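Local coordinates for protein GCN5-related N-acetyltransferase (Sphaerobacter thermophilus, PDB 3TT2) that probably acts as an acyltransferase that moves groups other than aminoacyl groups, at residues Glu171-Arg176 and Leu224-Thr229; Arg185-Ala190 and Gly232-Thr237. All coordinates share one frame; numbering follows the deposited sequence.

How the contacts relate
Both contacts build the edge of the second acetyltransferase-like half of the chain, and their centres lie about 10 Å apart. Contact 1 joins the outermost strand, 173-177, to strand 223-228; contact 2 sets helix 184-194, which follows that outer strand in the chain, against strand 233-243, which follows 223-228. The two therefore interlock, their segments alternating along the chain. Strands 223-228 and 233-243 are antiparallel neighbours, and Ala-226 ties them: its O lies 2.8 Å from Val-235 N and its N 2.9 Å from Gly-236 O. On the helix side, Leu-225 CD1 packs 3.5 Å from Thr-187 OG1, so contact 1 supplies part of the floor under the helix.

Contact 1. Residues Glu171-Arg176 and Leu224-Thr229; sequences EGITAR and LLAVET
Leu-225 and Arg-176 form an antiparallel hydrogen-bonded pair, the start of a ladder that fastens edge strand 173-177 to strand 223-228. Arg-176 N reaches Leu-225 O at 2.8 Å in the carbonyl plane, and Leu-225 N returns a bond to Arg-176 O. The CB of Leu-225 rests 3.5 Å from that same Arg-176 O, while its branch extends toward Ile-234 and Thr-237 of the next strand. At Ala-226, a non-hydrogen-bonded partner of Ala-175, the methyl turns to the other face and meets Ile-173 CG2 at 3.8 Å, close to Trp-169 and helix 263-278. Val-227 pairs with Thr-174 through two backbone bonds, the one from Val-227 N being the straighter at the acceptor, with a C=O...N angle of 166°. Its CG2 lies 3.7 Å from Arg-176 CB and also touches CD. The arginine, with CG anti to the backbone N (chi1 175°) and the chain extended to NE, thus crosses the valine before its NE forms a salt bridge with Asp-183. Glu-228 offers its CA and CB to Ile-173 CD1, the latter 3.8 Å away, while its carboxylate is engaged elsewhere, OE1 by Ser-231. Thr-229 closes the ladder: its N bonds to Gly-172 O at 3.0 Å, the N-H pointing almost straight at the oxygen (169°). Five backbone bonds therefore hold the two segments together, and side chains add apolar contacts on both faces; the charged ends of Arg-176 and Glu-228 find their polar partners outside the pairing.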
loop_
_atom_site.group_PDB
_atom_site.type_symbol
_atom_site.label_atom_id
_atom_site.label_comp_id
_atom_site.label_asym_id
_atom_site.label_seq_id
_atom_site.Cartn_x
_atom_site.Cartn_y
_atom_site.Cartn_z
ATOM N N GLU A 171 -7.983 29.794 10.262
ATOM C CA GLU A 171 -7.406 30.784 11.179
ATOM C C GLU A 171 -6.651 30.118 12.334
ATOM O O GLU A 171 -7.220 29.297 13.065
ATOM C CB GLU A 171 -8.496 31.700 11.750
ATOM C CG GLU A 171 -9.212 32.545 10.690
ATOM C CD GLU A 171 -10.348 33.431 11.259
ATOM O OE1 GLU A 171 -10.866 33.151 12.376
ATOM O OE2 GLU A 171 -10.727 34.414 10.568
ATOM N N GLY A 172 -5.382 30.487 12.507
ATOM C CA GLY A 172 -4.608 30.030 13.649
ATOM C C GLY A 172 -3.788 28.774 13.445
ATOM O O GLY A 172 -3.188 28.262 14.387
ATOM N N ILE A 173 -3.773 28.270 12.216
ATOM C CA ILE A 173 -3.013 27.093 11.869
ATOM C C ILE A 173 -2.202 27.469 10.656
ATOM O O ILE A 173 -2.689 28.217 9.802
ATOM C CB ILE A 173 -3.904 25.922 11.453
ATOM C CG1 ILE A 173 -5.034 25.696 12.454
ATOM C CG2 ILE A 173 -3.061 24.672 11.266
ATOM C CD1 ILE A 173 -4.575 25.193 13.782
ATOM N N THR A 174 -0.959 26.989 10.601
ATOM C CA THR A 174 -0.074 27.244 9.471
ATOM C C THR A 174 0.805 26.027 9.240
ATOM O O THR A 174 0.884 25.142 10.080
ATOM C CB THR A 174 0.841 28.513 9.638
ATOM O OG1 THR A 174 1.870 28.263 10.598
ATOM C CG2 THR A 174 0.056 29.751 10.047
ATOM N N ALA A 175 1.453 25.994 8.081
ATOM C CA ALA A 175 2.354 24.911 7.720
ATOM C C ALA A 175 3.691 25.021 8.423
ATOM O O ALA A 175 4.243 26.113 8.553
ATOM C CB ALA A 175 2.576 24.919 6.224
ATOM N N ARG A 176 4.218 23.879 8.850
ATOM C CA ARG A 176 5.568 23.804 9.381
ATOM C C ARG A 176 6.241 22.632 8.750
ATOM O O ARG A 176 5.755 21.519 8.834
ATOM C CB ARG A 176 5.567 23.611 10.894
ATOM C CG ARG A 176 6.952 23.400 11.501
ATOM C CD ARG A 176 6.849 23.100 12.976
ATOM N NE ARG A 176 8.124 22.774 13.611
ATOM C CZ ARG A 176 8.851 23.634 14.335
ATOM N NH1 ARG A 176 8.457 24.897 14.492
ATOM N NH2 ARG A 176 9.985 23.234 14.903
ATOM N N LEU A 224 5.176 17.695 6.093
ATOM C CA LEU A 224 4.503 18.896 6.551
ATOM C C LEU A 224 3.670 18.624 7.778
ATOM O O LEU A 224 3.052 17.568 7.915
ATOM C CB LEU A 224 3.614 19.483 5.466
ATOM C CG LEU A 224 4.329 19.867 4.184
ATOM C CD1 LEU A 224 3.312 20.547 3.332
ATOM C CD2 LEU A 224 5.454 20.800 4.467
ATOM N N LEU A 225 3.672 19.602 8.669
ATOM C CA LEU A 225 2.929 19.537 9.899
ATOM C C LEU A 225 1.992 20.740 9.923
ATOM O O LEU A 225 2.421 21.863 9.678
ATOM C CB LEU A 225 3.895 19.623 11.074
ATOM C CG LEU A 225 5.162 18.766 11.046
ATOM C CD1 LEU A 225 5.934 18.918 12.353
ATOM C CD2 LEU A 225 4.843 17.314 10.791
ATOM N N ALA A 226 0.709 20.514 10.184
ATOM C CA ALA A 226 -0.163 21.621 10.520
ATOM C C ALA A 226 0.048 21.929 12.000
ATOM O O ALA A 226 -0.038 21.051 12.864
ATOM C CB ALA A 226 -1.595 21.302 10.218
ATOM N N VAL A 227 0.371 23.184 12.279
ATOM C CA VAL A 227 0.748 23.585 13.618
ATOM C C VAL A 227 -0.076 24.769 14.078
ATOM O O VAL A 227 -0.145 25.795 13.395
ATOM C CB VAL A 227 2.240 23.916 13.682
ATOM C CG1 VAL A 227 2.601 24.525 15.004
ATOM C CG2 VAL A 227 3.039 22.657 13.463
ATOM N N GLU A 228 -0.704 24.611 15.244
ATOM C CA GLU A 228 -1.496 25.673 15.846
ATOM C C GLU A 228 -0.558 26.708 16.447
ATOM O O GLU A 228 0.269 26.388 17.299
ATOM C CB GLU A 228 -2.423 25.104 16.913
ATOM C CG GLU A 228 -3.172 26.178 17.695
ATOM C CD GLU A 228 -4.303 25.618 18.562
ATOM O OE1 GLU A 228 -4.001 25.060 19.650
ATOM O OE2 GLU A 228 -5.489 25.745 18.149
ATOM N N THR A 229 -0.703 27.948 15.994
ATOM C CA THR A 229 0.222 29.027 16.314
ATOM C C THR A 229 0.331 29.331 17.811
ATOM O O THR A 229 1.432 29.506 18.343
ATOM C CB THR A 229 -0.179 30.307 15.571
ATOM O OG1 THR A 229 -0.138 30.069 14.154
ATOM C CG2 THR A 229 0.763 31.442 15.932
#

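Contact 2. Residues Arg185-Ala190 and Gly232-Thr237; sequences RATYEA and GHIVGT
Ile-234 points from strand 233-243 toward Ala-186 and Ala-190, packing helix 184-194 against a face of the sheet in the alpha/beta fold of a GNAT-type domain. The helix and strand segments run at 50° to each other, their axes 8.6 Å apart, a close approach suited to the small alanines one helical turn apart. The two arms of the isoleucine divide the work. With CG1 anti to the carbonyl carbon (chi1 -74°), CG2 lies anti to the backbone N and meets the methyl of Ala-190, whereas CG1 carries CD1 to the preceding turn, 3.7 Å from Ala-186 CB. CD1 also comes near the backbone at Thr-187, whose OG1 is hydrogen-bonded to Asp-183 O, just ahead of the helix. Thr-237 likewise turns toward the helix, presenting CG2 to the same methyl of Ala-190. Between Ile-234 and Thr-237, Val-235 and Gly-236 both face Ala-226 in a classic beta bulge. The extra residue puts Ile-234 and Thr-237, three positions apart, on the same helix-facing side, with Val-235 turned away toward Trp-258. The methyl of Ala-190 thus meets two strand methyls, Ile-234 CG2 at 3.4 Å and Thr-237 CG2 at 4.2 Å from its CB.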
loop_
_atom_site.group_PDB
_atom_site.type_symbol
_atom_site.label_atom_id
_atom_site.label_comp_id
_atom_site.label_asym_id
_atom_site.label_seq_id
_atom_site.Cartn_x
_atom_site.Cartn_y
_atom_site.Cartn_z
ATOM N N ARG A 185 9.895 13.322 17.871
ATOM C CA ARG A 185 8.977 12.692 18.815
ATOM C C ARG A 185 7.580 13.271 18.685
ATOM O O ARG A 185 6.603 12.539 18.720
ATOM C CB ARG A 185 9.482 12.848 20.253
ATOM C CG ARG A 185 8.568 12.256 21.345
ATOM C CD ARG A 185 9.113 10.925 21.916
ATOM N NE ARG A 185 8.199 10.300 22.881
ATOM C CZ ARG A 185 7.271 9.392 22.572
ATOM N NH1 ARG A 185 7.127 8.987 21.321
ATOM N NH2 ARG A 185 6.486 8.882 23.517
ATOM N N ALA A 186 7.503 14.587 18.518
ATOM C CA ALA A 186 6.230 15.296 18.482
ATOM C C ALA A 186 5.399 14.893 17.280
ATOM O O ALA A 186 4.178 14.808 17.368
ATOM C CB ALA A 186 6.471 16.777 18.461
ATOM N N THR A 187 6.075 14.665 16.159
ATOM C CA THR A 187 5.440 14.286 14.906
ATOM C C THR A 187 4.917 12.879 15.016
ATOM O O THR A 187 3.801 12.573 14.611
ATOM C CB THR A 187 6.450 14.297 13.765
ATOM O OG1 THR A 187 6.705 15.647 13.373
ATOM C CG2 THR A 187 5.918 13.539 12.583
ATOM N N TYR A 188 5.755 12.019 15.565
ATOM C CA TYR A 188 5.370 10.656 15.844
ATOM C C TYR A 188 4.098 10.549 16.705
ATOM O O TYR A 188 3.255 9.689 16.464
ATOM C CB TYR A 188 6.518 9.938 16.538
ATOM C CG TYR A 188 6.065 8.660 17.170
ATOM C CD1 TYR A 188 5.806 7.544 16.389
ATOM C CD2 TYR A 188 5.858 8.569 18.549
ATOM C CE1 TYR A 188 5.379 6.365 16.957
ATOM C CE2 TYR A 188 5.438 7.390 19.126
ATOM C CZ TYR A 188 5.194 6.295 18.321
ATOM O OH TYR A 188 4.769 5.115 18.870
ATOM N N GLU A 189 3.970 11.403 17.716
ATOM C CA GLU A 189 2.812 11.353 18.608
ATOM C C GLU A 189 1.540 11.754 17.885
ATOM O O GLU A 189 0.462 11.223 18.141
ATOM C CB GLU A 189 3.013 12.265 19.821
ATOM C CG GLU A 189 4.039 11.752 20.808
ATOM C CD GLU A 189 4.329 12.742 21.930
ATOM O OE1 GLU A 189 3.923 13.928 21.822
ATOM O OE2 GLU A 189 4.965 12.326 22.928
ATOM N N ALA A 190 1.683 12.713 16.986
ATOM C CA ALA A 190 0.557 13.234 16.244
ATOM C C ALA A 190 0.086 12.206 15.234
ATOM O O ALA A 190 -1.101 12.088 14.983
ATOM C CB ALA A 190 0.946 14.511 15.559
ATOM N N GLY A 232 1.749 25.985 19.481
ATOM C CA GLY A 232 2.938 25.416 18.881
ATOM C C GLY A 232 2.808 23.911 18.999
ATOM O O GLY A 232 3.660 23.232 19.553
ATOM N N HIS A 233 1.694 23.398 18.509
ATOM C CA HIS A 233 1.348 22.005 18.680
ATOM C C HIS A 233 0.915 21.450 17.353
ATOM O O HIS A 233 0.266 22.142 16.555
ATOM C CB HIS A 233 0.230 21.858 19.706
ATOM C CG HIS A 233 0.728 21.617 21.096
ATOM N ND1 HIS A 233 0.213 20.630 21.908
ATOM C CD2 HIS A 233 1.710 22.217 21.811
ATOM C CE1 HIS A 233 0.848 20.640 23.066
ATOM N NE2 HIS A 233 1.763 21.592 23.034
ATOM N N ILE A 234 1.264 20.194 17.115
ATOM C CA ILE A 234 1.036 19.618 15.808
ATOM C C ILE A 234 -0.390 19.106 15.817
ATOM O O ILE A 234 -0.733 18.223 16.605
ATOM C CB ILE A 234 2.082 18.511 15.520
ATOM C CG1 ILE A 234 3.430 19.169 15.210
ATOM C CG2 ILE A 234 1.654 17.661 14.376
ATOM C CD1 ILE A 234 4.608 18.480 15.818
ATOM N N VAL A 235 -1.229 19.716 14.980
ATOM C CA VAL A 235 -2.617 19.297 14.860
ATOM C C VAL A 235 -2.867 18.400 13.657
ATOM O O VAL A 235 -3.959 17.860 13.500
ATOM C CB VAL A 235 -3.585 20.502 14.792
ATOM C CG1 VAL A 235 -3.300 21.456 15.923
ATOM C CG2 VAL A 235 -3.501 21.199 13.432
ATOM N N GLY A 236 -1.854 18.205 12.824
ATOM C CA GLY A 236 -2.052 17.476 11.581
ATOM C C GLY A 236 -0.732 17.188 10.910
ATOM O O GLY A 236 0.239 17.866 11.190
ATOM N N THR A 237 -0.682 16.182 10.039
ATOM C CA THR A 237 0.546 15.841 9.320
ATOM C C THR A 237 0.221 15.386 7.916
ATOM O O THR A 237 -0.836 14.804 7.667
ATOM C CB THR A 237 1.338 14.687 9.990
ATOM O OG1 THR A 237 0.557 13.487 9.946
ATOM C CG2 THR A 237 1.727 15.013 11.445
#